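Local coordinates for penicillin-binding protein PbpB (Mycobacterium tuberculosis, PDB 6KGU) that builds cross-linked peptidoglycan for the bacterial cell wall from lipid-linked precursors and is inactivated by beta-lactam antibiotics such as aztreonam, at residues K272-S277 with Y342-K347; A278-G283 with Q440-M445; T316-F321 with L446-Q451; Y397-N402 with I431-A436. One frame throughout, in Å; residues are numbered along the deposited sequence.

Interaction 1: residues K272-S277 with Y342-K347; sequences KIVAAS and YDMLRK
The helix carrying K272, probably the lysine of an SxxK motif in the penicillin-binding transpeptidase domain, packs here on helix 338-347, with V274 set against M344 and L345. The segment axes approach to 9.7 Å, and their N-to-C directions stand 120° apart, so the helices meet steeply and the interface is small and entirely buried. V274 lies at its centre. Its CG1, anti to the backbone N, points at the second helix and rests 3.6 Å from M344 CG. The same methyl lies 3.9 Å from the L345 backbone N and 4.2 Å from L345 CD2, so one branch of the valine lies over the step from M344 to L345. The side chains of V274 and M344 run alongside each other, heading opposite ways. The methionine chain leaves its helix with CG anti to the backbone N and then folds at both following torsions (chi2 73°, chi3 75°), which carries its CE on to lie 4.1 Å from S277 C. M396 of helix 390-401 adds to the packing round V274. Two residues before V274, K272 NZ is hydrogen-bonded to S324 OG and N326 OD1, consistent with the usual SxxK and SxN arrangement around the probable acylation residue, S269. No hydrogen bond spans the two helices. S277 instead spends its hydroxyl on its own helix: OG donates to I273 O at 2.8 Å, while S277 N reaches the same oxygen from the opposite face of the carbonyl plane.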
loop_
_atom_site.group_PDB
_atom_site.type_symbol
_atom_site.label_atom_id
_atom_site.label_comp_id
_atom_site.label_asym_id
_atom_site.label_seq_id
_atom_site.Cartn_x
_atom_site.Cartn_y
_atom_site.Cartn_z
ATOM N N LYS A 272 -1.316 13.760 0.975
ATOM C CA LYS A 272 -0.596 15.003 1.200
ATOM C C LYS A 272 0.896 14.856 0.948
ATOM O O LYS A 272 1.587 15.865 0.780
ATOM C CB LYS A 272 -0.859 15.523 2.618
ATOM C CG LYS A 272 -2.309 16.034 2.803
ATOM C CD LYS A 272 -2.540 16.632 4.186
ATOM C CE LYS A 272 -4.008 16.990 4.417
ATOM N NZ LYS A 272 -4.232 17.543 5.804
ATOM N N ILE A 273 1.402 13.623 0.877
ATOM C CA ILE A 273 2.788 13.418 0.461
ATOM C C ILE A 273 3.084 14.125 -0.861
ATOM O O ILE A 273 4.198 14.625 -1.071
ATOM C CB ILE A 273 3.100 11.910 0.385
ATOM C CG1 ILE A 273 4.600 11.693 0.185
ATOM C CG2 ILE A 273 2.281 11.229 -0.738
ATOM C CD1 ILE A 273 4.996 10.232 0.135
ATOM N N VAL A 274 2.094 14.223 -1.757
ATOM C CA VAL A 274 2.354 14.855 -3.050
ATOM C C VAL A 274 2.591 16.351 -2.878
ATOM O O VAL A 274 3.575 16.894 -3.395
ATOM C CB VAL A 274 1.218 14.565 -4.046
ATOM C CG1 VAL A 274 1.506 15.221 -5.373
ATOM C CG2 VAL A 274 1.066 13.031 -4.244
ATOM N N ALA A 275 1.696 17.040 -2.153
ATOM C CA ALA A 275 1.899 18.464 -1.886
ATOM C C ALA A 275 3.205 18.707 -1.145
ATOM O O ALA A 275 3.923 19.676 -1.437
ATOM C CB ALA A 275 0.727 19.034 -1.084
ATOM N N ALA A 276 3.510 17.867 -0.148
ATOM C CA ALA A 276 4.730 18.060 0.629
ATOM C C ALA A 276 5.959 17.960 -0.255
ATOM O O ALA A 276 6.880 18.776 -0.145
ATOM C CB ALA A 276 4.817 17.025 1.754
ATOM N N SER A 277 5.987 16.946 -1.127
ATOM C CA SER A 277 7.110 16.722 -2.025
ATOM C C SER A 277 7.226 17.843 -3.044
ATOM O O SER A 277 8.327 18.313 -3.342
ATOM C CB SER A 277 6.932 15.377 -2.739
ATOM O OG SER A 277 6.887 14.309 -1.805
ATOM N N TYR A 342 -0.183 18.756 -10.730
ATOM C CA TYR A 342 -0.620 17.622 -11.537
ATOM C C TYR A 342 0.568 16.838 -12.087
ATOM O O TYR A 342 0.520 15.603 -12.173
ATOM C CB TYR A 342 -1.524 18.094 -12.674
ATOM C CG TYR A 342 -1.984 16.974 -13.575
ATOM C CD1 TYR A 342 -2.999 16.120 -13.181
ATOM C CD2 TYR A 342 -1.414 16.783 -14.826
ATOM C CE1 TYR A 342 -3.431 15.099 -14.001
ATOM C CE2 TYR A 342 -1.842 15.760 -15.662
ATOM C CZ TYR A 342 -2.855 14.928 -15.242
ATOM O OH TYR A 342 -3.292 13.909 -16.055
ATOM N N ASP A 343 1.654 17.525 -12.443
ATOM C CA ASP A 343 2.815 16.796 -12.941
ATOM C C ASP A 343 3.373 15.876 -11.866
ATOM O O ASP A 343 3.787 14.748 -12.154
ATOM C CB ASP A 343 3.896 17.761 -13.431
ATOM C CG ASP A 343 5.064 17.041 -14.092
ATOM O OD1 ASP A 343 4.868 16.497 -15.194
ATOM O OD2 ASP A 343 6.177 17.020 -13.522
ATOM N N MET A 344 3.361 16.332 -10.612
ATOM C CA MET A 344 3.891 15.519 -9.524
ATOM C C MET A 344 3.007 14.303 -9.261
ATOM O O MET A 344 3.522 13.195 -9.056
ATOM C CB MET A 344 4.040 16.384 -8.269
ATOM C CG MET A 344 4.662 15.682 -7.097
ATOM S SD MET A 344 6.411 15.408 -7.313
ATOM C CE MET A 344 7.041 17.056 -7.030
ATOM N N LEU A 345 1.678 14.497 -9.250
ATOM C CA LEU A 345 0.738 13.379 -9.154
ATOM C C LEU A 345 1.080 12.282 -10.146
ATOM O O LEU A 345 1.099 11.095 -9.802
ATOM C CB LEU A 345 -0.697 13.842 -9.426
ATOM C CG LEU A 345 -1.631 14.535 -8.451
ATOM C CD1 LEU A 345 -2.940 14.897 -9.158
ATOM C CD2 LEU A 345 -1.905 13.694 -7.187
ATOM N N ARG A 346 1.313 12.663 -11.406
ATOM C CA ARG A 346 1.610 11.675 -12.439
ATOM C C ARG A 346 2.946 10.996 -12.186
ATOM O O ARG A 346 3.067 9.775 -12.349
ATOM C CB ARG A 346 1.599 12.343 -13.816
ATOM C CG ARG A 346 0.213 12.661 -14.333
ATOM C CD ARG A 346 -0.295 11.514 -15.184
ATOM N NE ARG A 346 -1.607 11.065 -14.740
ATOM C CZ ARG A 346 -2.219 9.982 -15.202
ATOM N NH1 ARG A 346 -1.640 9.232 -16.137
ATOM N NH2 ARG A 346 -3.414 9.659 -14.727
ATOM N N LYS A 347 3.966 11.760 -11.779
ATOM C CA LYS A 347 5.257 11.129 -11.518
ATOM C C LYS A 347 5.150 10.126 -10.375
ATOM O O LYS A 347 5.812 9.082 -10.392
ATOM C CB LYS A 347 6.334 12.179 -11.218
ATOM C CG LYS A 347 6.948 12.821 -12.462
ATOM C CD LYS A 347 8.226 13.615 -12.149
ATOM C CE LYS A 347 8.033 14.539 -10.938
ATOM N NZ LYS A 347 9.173 15.508 -10.680
#

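Interaction 2: residues A278-G283 with Q440-M445; sequences AVIEHG and QTVRQM
A single side chain, I280, supplies essentially everything that residues 278-283 bring to this contact, and it meets three residues of 440-445. The isoleucine divides its work between its branches. CG2, anti to the backbone N, comes within 4.0 Å of T441 CG2 as the two side chains run at a slant to each other. The other branch faces the methionine, I280 CG1 lying 3.9 Å from M445 CE. More loosely, I280 CG1 is 4.4 Å from V442 CG2. The ends of the I280 and M445 chains meet head on, and the last bend of the methionine chain (chi3 -56°) sets where its terminal methyl lies. The T441 hydroxyl is turned to Q437 O, one turn back in its own helix, leaving its methyl to the contact. Structurally, this is the C-terminal end of helix 272-281 lying against helix 436-445 within the transpeptidase domain, partly buried and away from S269, the probable acylation residue. The first helix finishes just beyond I280 in a Schellman motif, with G283 at positive phi: G283 N bonds to I280 O and L284 N to V279 O. Next to I280, E281 turns to the start of the other helix, where its OE1 takes hydrogen bonds with S435 N and T438 OG1. The far flank of helix 436-445 is fastened by R443, whose NH1 makes a salt bridge to D403 OD1.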
loop_
_atom_site.group_PDB
_atom_site.type_symbol
_atom_site.label_atom_id
_atom_site.label_comp_id
_atom_site.label_asym_id
_atom_site.label_seq_id
_atom_site.Cartn_x
_atom_site.Cartn_y
_atom_site.Cartn_z
ATOM N N ALA A 278 6.097 18.284 -3.589
ATOM C CA ALA A 278 6.141 19.333 -4.598
ATOM C C ALA A 278 6.649 20.643 -4.009
ATOM O O ALA A 278 7.537 21.287 -4.582
ATOM C CB ALA A 278 4.760 19.508 -5.225
ATOM N N VAL A 279 6.111 21.047 -2.855
ATOM C CA VAL A 279 6.489 22.345 -2.308
ATOM C C VAL A 279 7.967 22.357 -1.911
ATOM O O VAL A 279 8.642 23.384 -2.046
ATOM C CB VAL A 279 5.539 22.722 -1.141
ATOM C CG1 VAL A 279 6.088 22.303 0.208
ATOM C CG2 VAL A 279 5.223 24.211 -1.142
ATOM N N ILE A 280 8.516 21.228 -1.451
ATOM C CA ILE A 280 9.942 21.186 -1.128
ATOM C C ILE A 280 10.783 21.122 -2.402
ATOM O O ILE A 280 11.784 21.837 -2.539
ATOM C CB ILE A 280 10.259 19.996 -0.194
ATOM C CG1 ILE A 280 9.538 20.140 1.149
ATOM C CG2 ILE A 280 11.778 19.826 -0.023
ATOM C CD1 ILE A 280 9.988 21.345 1.977
ATOM N N GLU A 281 10.382 20.265 -3.356
ATOM C CA GLU A 281 11.191 20.041 -4.559
ATOM C C GLU A 281 11.355 21.315 -5.379
ATOM O O GLU A 281 12.418 21.561 -5.961
ATOM C CB GLU A 281 10.574 18.947 -5.434
ATOM C CG GLU A 281 11.237 18.770 -6.804
ATOM C CD GLU A 281 12.554 17.995 -6.767
ATOM O OE1 GLU A 281 12.963 17.519 -5.688
ATOM O OE2 GLU A 281 13.179 17.850 -7.842
ATOM N N HIS A 282 10.318 22.130 -5.452
ATOM C CA HIS A 282 10.431 23.380 -6.185
ATOM C C HIS A 282 10.912 24.538 -5.313
ATOM O O HIS A 282 10.883 25.686 -5.760
ATOM C CB HIS A 282 9.096 23.704 -6.842
ATOM C CG HIS A 282 8.644 22.644 -7.793
ATOM N ND1 HIS A 282 9.360 22.313 -8.923
ATOM C CD2 HIS A 282 7.568 21.820 -7.774
ATOM C CE1 HIS A 282 8.738 21.342 -9.569
ATOM N NE2 HIS A 282 7.656 21.014 -8.886
ATOM N N GLY A 283 11.387 24.260 -4.102
ATOM C CA GLY A 283 11.985 25.317 -3.301
ATOM C C GLY A 283 11.004 26.389 -2.879
ATOM O O GLY A 283 11.383 27.552 -2.754
ATOM N N GLN A 440 14.771 13.035 1.338
ATOM C CA GLN A 440 15.262 12.960 2.712
ATOM C C GLN A 440 14.570 13.983 3.601
ATOM O O GLN A 440 14.257 13.700 4.764
ATOM C CB GLN A 440 16.783 13.159 2.734
ATOM C CG GLN A 440 17.543 11.950 2.176
ATOM C CD GLN A 440 18.883 12.318 1.576
ATOM O OE1 GLN A 440 19.425 13.380 1.859
ATOM N NE2 GLN A 440 19.418 11.444 0.738
ATOM N N THR A 441 14.313 15.175 3.061
ATOM C CA THR A 441 13.633 16.216 3.819
ATOM C C THR A 441 12.180 15.843 4.110
ATOM O O THR A 441 11.685 16.066 5.224
ATOM C CB THR A 441 13.731 17.536 3.048
ATOM O OG1 THR A 441 15.091 17.982 3.067
ATOM C CG2 THR A 441 12.843 18.614 3.652
ATOM N N VAL A 442 11.484 15.254 3.138
ATOM C CA VAL A 442 10.091 14.878 3.364
ATOM C C VAL A 442 9.995 13.749 4.397
ATOM O O VAL A 442 9.131 13.774 5.278
ATOM C CB VAL A 442 9.420 14.495 2.031
ATOM C CG1 VAL A 442 8.055 13.855 2.279
ATOM C CG2 VAL A 442 9.291 15.735 1.105
ATOM N N ARG A 443 10.882 12.755 4.307
ATOM C CA ARG A 443 10.949 11.684 5.310
ATOM C C ARG A 443 11.125 12.242 6.713
ATOM O O ARG A 443 10.461 11.798 7.659
ATOM C CB ARG A 443 12.115 10.723 5.015
ATOM C CG ARG A 443 11.972 9.869 3.784
ATOM C CD ARG A 443 12.860 8.617 3.853
ATOM N NE ARG A 443 14.287 8.874 4.052
ATOM C CZ ARG A 443 15.182 8.964 3.067
ATOM N NH1 ARG A 443 14.800 8.881 1.803
ATOM N NH2 ARG A 443 16.460 9.160 3.342
ATOM N N GLN A 444 12.049 13.196 6.877
ATOM C CA GLN A 444 12.260 13.781 8.199
ATOM C C GLN A 444 11.019 14.523 8.672
ATOM O O GLN A 444 10.616 14.388 9.833
ATOM C CB GLN A 444 13.478 14.713 8.177
ATOM C CG GLN A 444 14.808 13.966 8.138
ATOM C CD GLN A 444 15.024 13.079 9.368
ATOM O OE1 GLN A 444 14.722 13.467 10.496
ATOM N NE2 GLN A 444 15.529 11.887 9.143
ATOM N N MET A 445 10.394 15.305 7.781
ATOM C CA MET A 445 9.167 16.018 8.124
ATOM C C MET A 445 8.090 15.067 8.618
ATOM O O MET A 445 7.406 15.349 9.603
ATOM C CB MET A 445 8.634 16.796 6.912
ATOM C CG MET A 445 9.035 18.249 6.835
ATOM S SD MET A 445 7.938 19.218 5.769
ATOM C CE MET A 445 8.042 18.294 4.235
#

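Interaction 3: residues T316-F321 with L446-Q451; sequences TTTGVF and LRAVVQ
T318 lays its CG2 methyl directly on the CB of A448, and the 3.5 Å between these two carbons is closer than ordinary van der Waals contact. That methyl stands anti to the backbone N; with CG2 in that place, OG1 lies beside the N (chi1 -70°), where it is hydrogen-bonded to P287 O. One turn along the helix, F321 offers its near end: CB approaches L446 CD2 at 4.4 Å, while the ring leads away and has V320 CG1 over the centre of one face. The L446 side chain starts out directed away from the helix, and its outer methyl turns back to make this touch. V449 completes the row by placing CG2 3.5 Å from F321 O. The helix itself opens with an N-cap, T316 OG1 accepting from G319 N at 2.9 Å. This short helix, 317-323, runs into S324 and N326 of a probable SxN motif, and residues 446-451 lie against strand 473-483, with V449 touching K475 of the probable KTG motif. The contact thus joins two elements that probably border the antibiotic pocket; the side chain of V449 is about 7 Å from the bound aztreonam. Since no hydrogen bond or charge pair crosses the interface, the fit rests on methyl groups against carbon and, for V449, against a backbone oxygen, while the threonine hydroxyls are satisfied by other partners.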
loop_
_atom_site.group_PDB
_atom_site.type_symbol
_atom_site.label_atom_id
_atom_site.label_comp_id
_atom_site.label_asym_id
_atom_site.label_seq_id
_atom_site.Cartn_x
_atom_site.Cartn_y
_atom_site.Cartn_z
ATOM N N THR A 316 4.239 25.373 11.579
ATOM C CA THR A 316 5.298 25.257 10.595
ATOM C C THR A 316 4.809 24.415 9.422
ATOM O O THR A 316 3.772 23.754 9.486
ATOM C CB THR A 316 6.549 24.611 11.186
ATOM O OG1 THR A 316 6.215 23.303 11.672
ATOM C CG2 THR A 316 7.139 25.475 12.321
ATOM N N THR A 317 5.580 24.439 8.335
ATOM C CA THR A 317 5.329 23.514 7.239
ATOM C C THR A 317 5.318 22.074 7.747
ATOM O O THR A 317 4.418 21.288 7.424
ATOM C CB THR A 317 6.387 23.729 6.158
ATOM O OG1 THR A 317 6.177 25.021 5.575
ATOM C CG2 THR A 317 6.317 22.666 5.089
ATOM N N THR A 318 6.303 21.726 8.577
ATOM C CA THR A 318 6.297 20.417 9.236
ATOM C C THR A 318 4.982 20.167 9.968
ATOM O O THR A 318 4.346 19.121 9.786
ATOM C CB THR A 318 7.496 20.328 10.183
ATOM O OG1 THR A 318 8.692 20.260 9.396
ATOM C CG2 THR A 318 7.422 19.091 11.089
ATOM N N GLY A 319 4.525 21.146 10.753
ATOM C CA GLY A 319 3.283 20.984 11.483
ATOM C C GLY A 319 2.052 20.863 10.606
ATOM O O GLY A 319 1.073 20.224 10.998
ATOM N N VAL A 320 2.061 21.494 9.434
ATOM C CA VAL A 320 0.918 21.385 8.531
ATOM C C VAL A 320 0.673 19.927 8.172
ATOM O O VAL A 320 -0.462 19.439 8.207
ATOM C CB VAL A 320 1.136 22.243 7.273
ATOM C CG1 VAL A 320 0.220 21.757 6.133
ATOM C CG2 VAL A 320 0.883 23.709 7.589
ATOM N N PHE A 321 1.735 19.210 7.832
ATOM C CA PHE A 321 1.597 17.791 7.540
ATOM C C PHE A 321 1.544 16.937 8.806
ATOM O O PHE A 321 0.811 15.944 8.837
ATOM C CB PHE A 321 2.723 17.388 6.590
ATOM C CG PHE A 321 2.689 18.178 5.308
ATOM C CD1 PHE A 321 1.645 17.990 4.404
ATOM C CD2 PHE A 321 3.642 19.151 5.033
ATOM C CE1 PHE A 321 1.567 18.735 3.211
ATOM C CE2 PHE A 321 3.579 19.895 3.848
ATOM C CZ PHE A 321 2.533 19.676 2.938
ATOM N N LEU A 446 7.885 13.957 7.911
ATOM C CA LEU A 446 6.810 13.042 8.281
ATOM C C LEU A 446 7.108 12.280 9.575
ATOM O O LEU A 446 6.231 11.553 10.057
ATOM C CB LEU A 446 6.530 12.068 7.121
ATOM C CG LEU A 446 5.967 12.715 5.845
ATOM C CD1 LEU A 446 5.726 11.674 4.753
ATOM C CD2 LEU A 446 4.679 13.488 6.144
ATOM N N ARG A 447 8.298 12.445 10.155
ATOM C CA ARG A 447 8.516 11.999 11.532
ATOM C C ARG A 447 7.614 12.747 12.505
ATOM O O ARG A 447 7.263 12.217 13.565
ATOM C CB ARG A 447 9.981 12.191 11.949
ATOM C CG ARG A 447 10.968 11.249 11.270
ATOM C CD ARG A 447 12.412 11.590 11.675
ATOM N NE ARG A 447 12.652 11.410 13.105
ATOM C CZ ARG A 447 13.732 11.853 13.755
ATOM N NH1 ARG A 447 14.698 12.514 13.113
ATOM N NH2 ARG A 447 13.849 11.634 15.050
ATOM N N ALA A 448 7.226 13.979 12.160
ATOM C CA ALA A 448 6.363 14.757 13.044
ATOM C C ALA A 448 5.007 14.093 13.251
ATOM O O ALA A 448 4.384 14.264 14.306
ATOM C CB ALA A 448 6.174 16.165 12.476
ATOM N N VAL A 449 4.533 13.334 12.259
ATOM C CA VAL A 449 3.224 12.702 12.361
ATOM C C VAL A 449 3.181 11.720 13.528
ATOM O O VAL A 449 2.152 11.587 14.204
ATOM C CB VAL A 449 2.876 12.021 11.023
ATOM C CG1 VAL A 449 1.710 11.023 11.194
ATOM C CG2 VAL A 449 2.554 13.081 9.949
ATOM N N VAL A 450 4.289 11.036 13.808
ATOM C CA VAL A 450 4.303 10.028 14.864
ATOM C C VAL A 450 4.900 10.568 16.155
ATOM O O VAL A 450 5.110 9.803 17.102
ATOM C CB VAL A 450 5.039 8.752 14.419
ATOM C CG1 VAL A 450 4.427 8.218 13.127
ATOM C CG2 VAL A 450 6.530 9.030 14.241
ATOM N N GLN A 451 5.157 11.871 16.227
ATOM C CA GLN A 451 5.744 12.450 17.423
ATOM C C GLN A 451 4.689 12.693 18.490
ATOM O O GLN A 451 3.606 13.225 18.221
ATOM C CB GLN A 451 6.459 13.760 17.097
ATOM C CG GLN A 451 6.955 14.522 18.333
ATOM C CD GLN A 451 7.912 15.636 17.961
ATOM O OE1 GLN A 451 9.039 15.378 17.543
ATOM N NE2 GLN A 451 7.459 16.874 18.080
#

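Interaction 4: residues Y397-N402 with I431-A436; sequences YQAIAN and IRVVSA
I400 and A399 on one side, V434 and V433 on the other, make up this contact as two neighbouring apolar pairs. I400 starts off along the flank of its helix, but its chain carries CD1 across to V434 CG2 at 3.8 Å, the closer of the two pairs, where the side chains pass at an angle. With V434 CG1 beside the backbone N and anti to the carbonyl carbon (chi1 -63°), CG2 is left between N and the carbonyl carbon and faces I400. One residue earlier on each segment, A399 CB faces V433 CG2 at 4.1 Å; both CB atoms point at the opposing segment, and A399 CA and V433 CA are 7.0 Å apart. The loop that carries the two valines is braced from the outside by R432. Its NH1 donates to V434 O at 3.0 Å in a nearly straight bond (166°), with the oxygen lying in the guanidinium plane, so the arginine folds back over its own chain. V433 O accepts from K347 NZ at the end of helix 338-347. In the transpeptidase domain this joins the last turns of helix 390-401 to the link between strand 431-432 and helix 436-445. Strand 405-406 pairs antiparallel with 431-432 and adds R406 against A399 and V433, while I400 is also packed by I273 and S277 of helix 272-281 and by I501 of strand 493-502.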
loop_
_atom_site.group_PDB
_atom_site.type_symbol
_atom_site.label_atom_id
_atom_site.label_comp_id
_atom_site.label_asym_id
_atom_site.label_seq_id
_atom_site.Cartn_x
_atom_site.Cartn_y
_atom_site.Cartn_z
ATOM N N TYR A 397 4.921 6.225 -1.292
ATOM C CA TYR A 397 5.847 6.392 -0.179
ATOM C C TYR A 397 7.155 5.657 -0.448
ATOM O O TYR A 397 8.207 6.049 0.070
ATOM C CB TYR A 397 5.173 5.934 1.124
ATOM C CG TYR A 397 4.181 6.971 1.611
ATOM C CD1 TYR A 397 3.000 7.212 0.912
ATOM C CD2 TYR A 397 4.441 7.745 2.747
ATOM C CE1 TYR A 397 2.084 8.189 1.336
ATOM C CE2 TYR A 397 3.545 8.725 3.171
ATOM C CZ TYR A 397 2.368 8.941 2.457
ATOM O OH TYR A 397 1.463 9.897 2.866
ATOM N N GLN A 398 7.111 4.623 -1.295
ATOM C CA GLN A 398 8.342 3.956 -1.714
ATOM C C GLN A 398 9.255 4.908 -2.476
ATOM O O GLN A 398 10.487 4.849 -2.333
ATOM C CB GLN A 398 8.009 2.728 -2.568
ATOM C CG GLN A 398 9.236 1.924 -2.981
ATOM C CD GLN A 398 9.900 2.487 -4.201
ATOM O OE1 GLN A 398 9.261 3.165 -5.014
ATOM N NE2 GLN A 398 11.194 2.241 -4.331
ATOM N N ALA A 399 8.672 5.786 -3.305
ATOM C CA ALA A 399 9.478 6.752 -4.048
ATOM C C ALA A 399 10.281 7.628 -3.098
ATOM O O ALA A 399 11.470 7.897 -3.320
ATOM C CB ALA A 399 8.579 7.631 -4.927
ATOM N N ILE A 400 9.624 8.101 -2.037
ATOM C CA ILE A 400 10.270 8.965 -1.062
ATOM C C ILE A 400 11.254 8.167 -0.217
ATOM O O ILE A 400 12.328 8.658 0.149
ATOM C CB ILE A 400 9.177 9.639 -0.207
ATOM C CG1 ILE A 400 8.401 10.656 -1.056
ATOM C CG2 ILE A 400 9.766 10.256 1.064
ATOM C CD1 ILE A 400 9.293 11.788 -1.609
ATOM N N ALA A 401 10.897 6.923 0.109
ATOM C CA ALA A 401 11.817 6.050 0.833
ATOM C C ALA A 401 13.105 5.819 0.038
ATOM O O ALA A 401 14.198 5.771 0.610
ATOM C CB ALA A 401 11.133 4.714 1.119
ATOM N N ASN A 402 12.992 5.675 -1.281
ATOM C CA ASN A 402 14.142 5.353 -2.125
ATOM C C ASN A 402 14.797 6.614 -2.679
ATOM O O ASN A 402 15.163 6.677 -3.860
ATOM C CB ASN A 402 13.703 4.408 -3.245
ATOM C CG ASN A 402 14.869 3.837 -4.027
ATOM O OD1 ASN A 402 15.904 3.457 -3.459
ATOM N ND2 ASN A 402 14.708 3.776 -5.347
ATOM N N ILE A 431 11.963 5.741 -11.880
ATOM C CA ILE A 431 11.237 6.973 -12.166
ATOM C C ILE A 431 11.623 8.000 -11.108
ATOM O O ILE A 431 11.207 7.888 -9.946
ATOM C CB ILE A 431 9.716 6.770 -12.194
ATOM C CG1 ILE A 431 9.357 5.642 -13.165
ATOM C CG2 ILE A 431 9.026 8.082 -12.561
ATOM C CD1 ILE A 431 7.987 5.094 -12.977
ATOM N N ARG A 432 12.405 9.003 -11.512
ATOM C CA ARG A 432 12.806 10.107 -10.646
ATOM C C ARG A 432 11.604 11.017 -10.401
ATOM O O ARG A 432 11.086 11.632 -11.338
ATOM C CB ARG A 432 13.962 10.863 -11.305
ATOM C CG ARG A 432 14.314 12.245 -10.712
ATOM C CD ARG A 432 14.975 12.151 -9.347
ATOM N NE ARG A 432 16.190 11.338 -9.343
ATOM C CZ ARG A 432 16.817 10.969 -8.234
ATOM N NH1 ARG A 432 16.340 11.339 -7.040
ATOM N NH2 ARG A 432 17.900 10.210 -8.302
ATOM N N VAL A 433 11.140 11.084 -9.154
ATOM C CA VAL A 433 10.006 11.925 -8.767
ATOM C C VAL A 433 10.471 13.240 -8.148
ATOM O O VAL A 433 9.994 14.312 -8.510
ATOM C CB VAL A 433 9.078 11.165 -7.790
ATOM C CG1 VAL A 433 7.907 12.056 -7.376
ATOM C CG2 VAL A 433 8.599 9.834 -8.389
ATOM N N VAL A 434 11.366 13.161 -7.169
ATOM C CA VAL A 434 11.985 14.321 -6.545
ATOM C C VAL A 434 13.447 13.973 -6.312
ATOM O O VAL A 434 13.848 12.814 -6.423
ATOM C CB VAL A 434 11.311 14.712 -5.211
ATOM C CG1 VAL A 434 9.867 15.116 -5.427
ATOM C CG2 VAL A 434 11.444 13.557 -4.205
ATOM N N SER A 435 14.245 14.985 -5.960
ATOM C CA SER A 435 15.658 14.729 -5.714
ATOM C C SER A 435 15.842 13.921 -4.429
ATOM O O SER A 435 14.937 13.814 -3.589
ATOM C CB SER A 435 16.449 16.040 -5.615
ATOM O OG SER A 435 16.167 16.738 -4.404
ATOM N N ALA A 436 17.043 13.346 -4.280
ATOM C CA ALA A 436 17.369 12.656 -3.032
ATOM C C ALA A 436 17.239 13.598 -1.847
ATOM O O ALA A 436 16.709 13.221 -0.793
ATOM C CB ALA A 436 18.777 12.070 -3.098
#

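Helix 272-281 comes first and serves two contacts: its first half opens interaction 1 and its second half interaction 2, with interaction 3 opening later at 316-321. Interaction 1 closes earliest, at 342-347, so it crosses both of the others. Interaction 4 then opens at 397-402 and closes at 431-436, in series with interaction 1 and nested inside the loops of interactions 2 and 3. Those two close back to back at 440-445 and 446-451, and cross each other. Neighbouring contacts touch directly: M344 CE packs on A278 CA, F321 CZ on A276 CA, and R443 NH1 probably bonds I400 O. Helix 272-281, used by interactions 1 and 2, is also touched by 3 and 4.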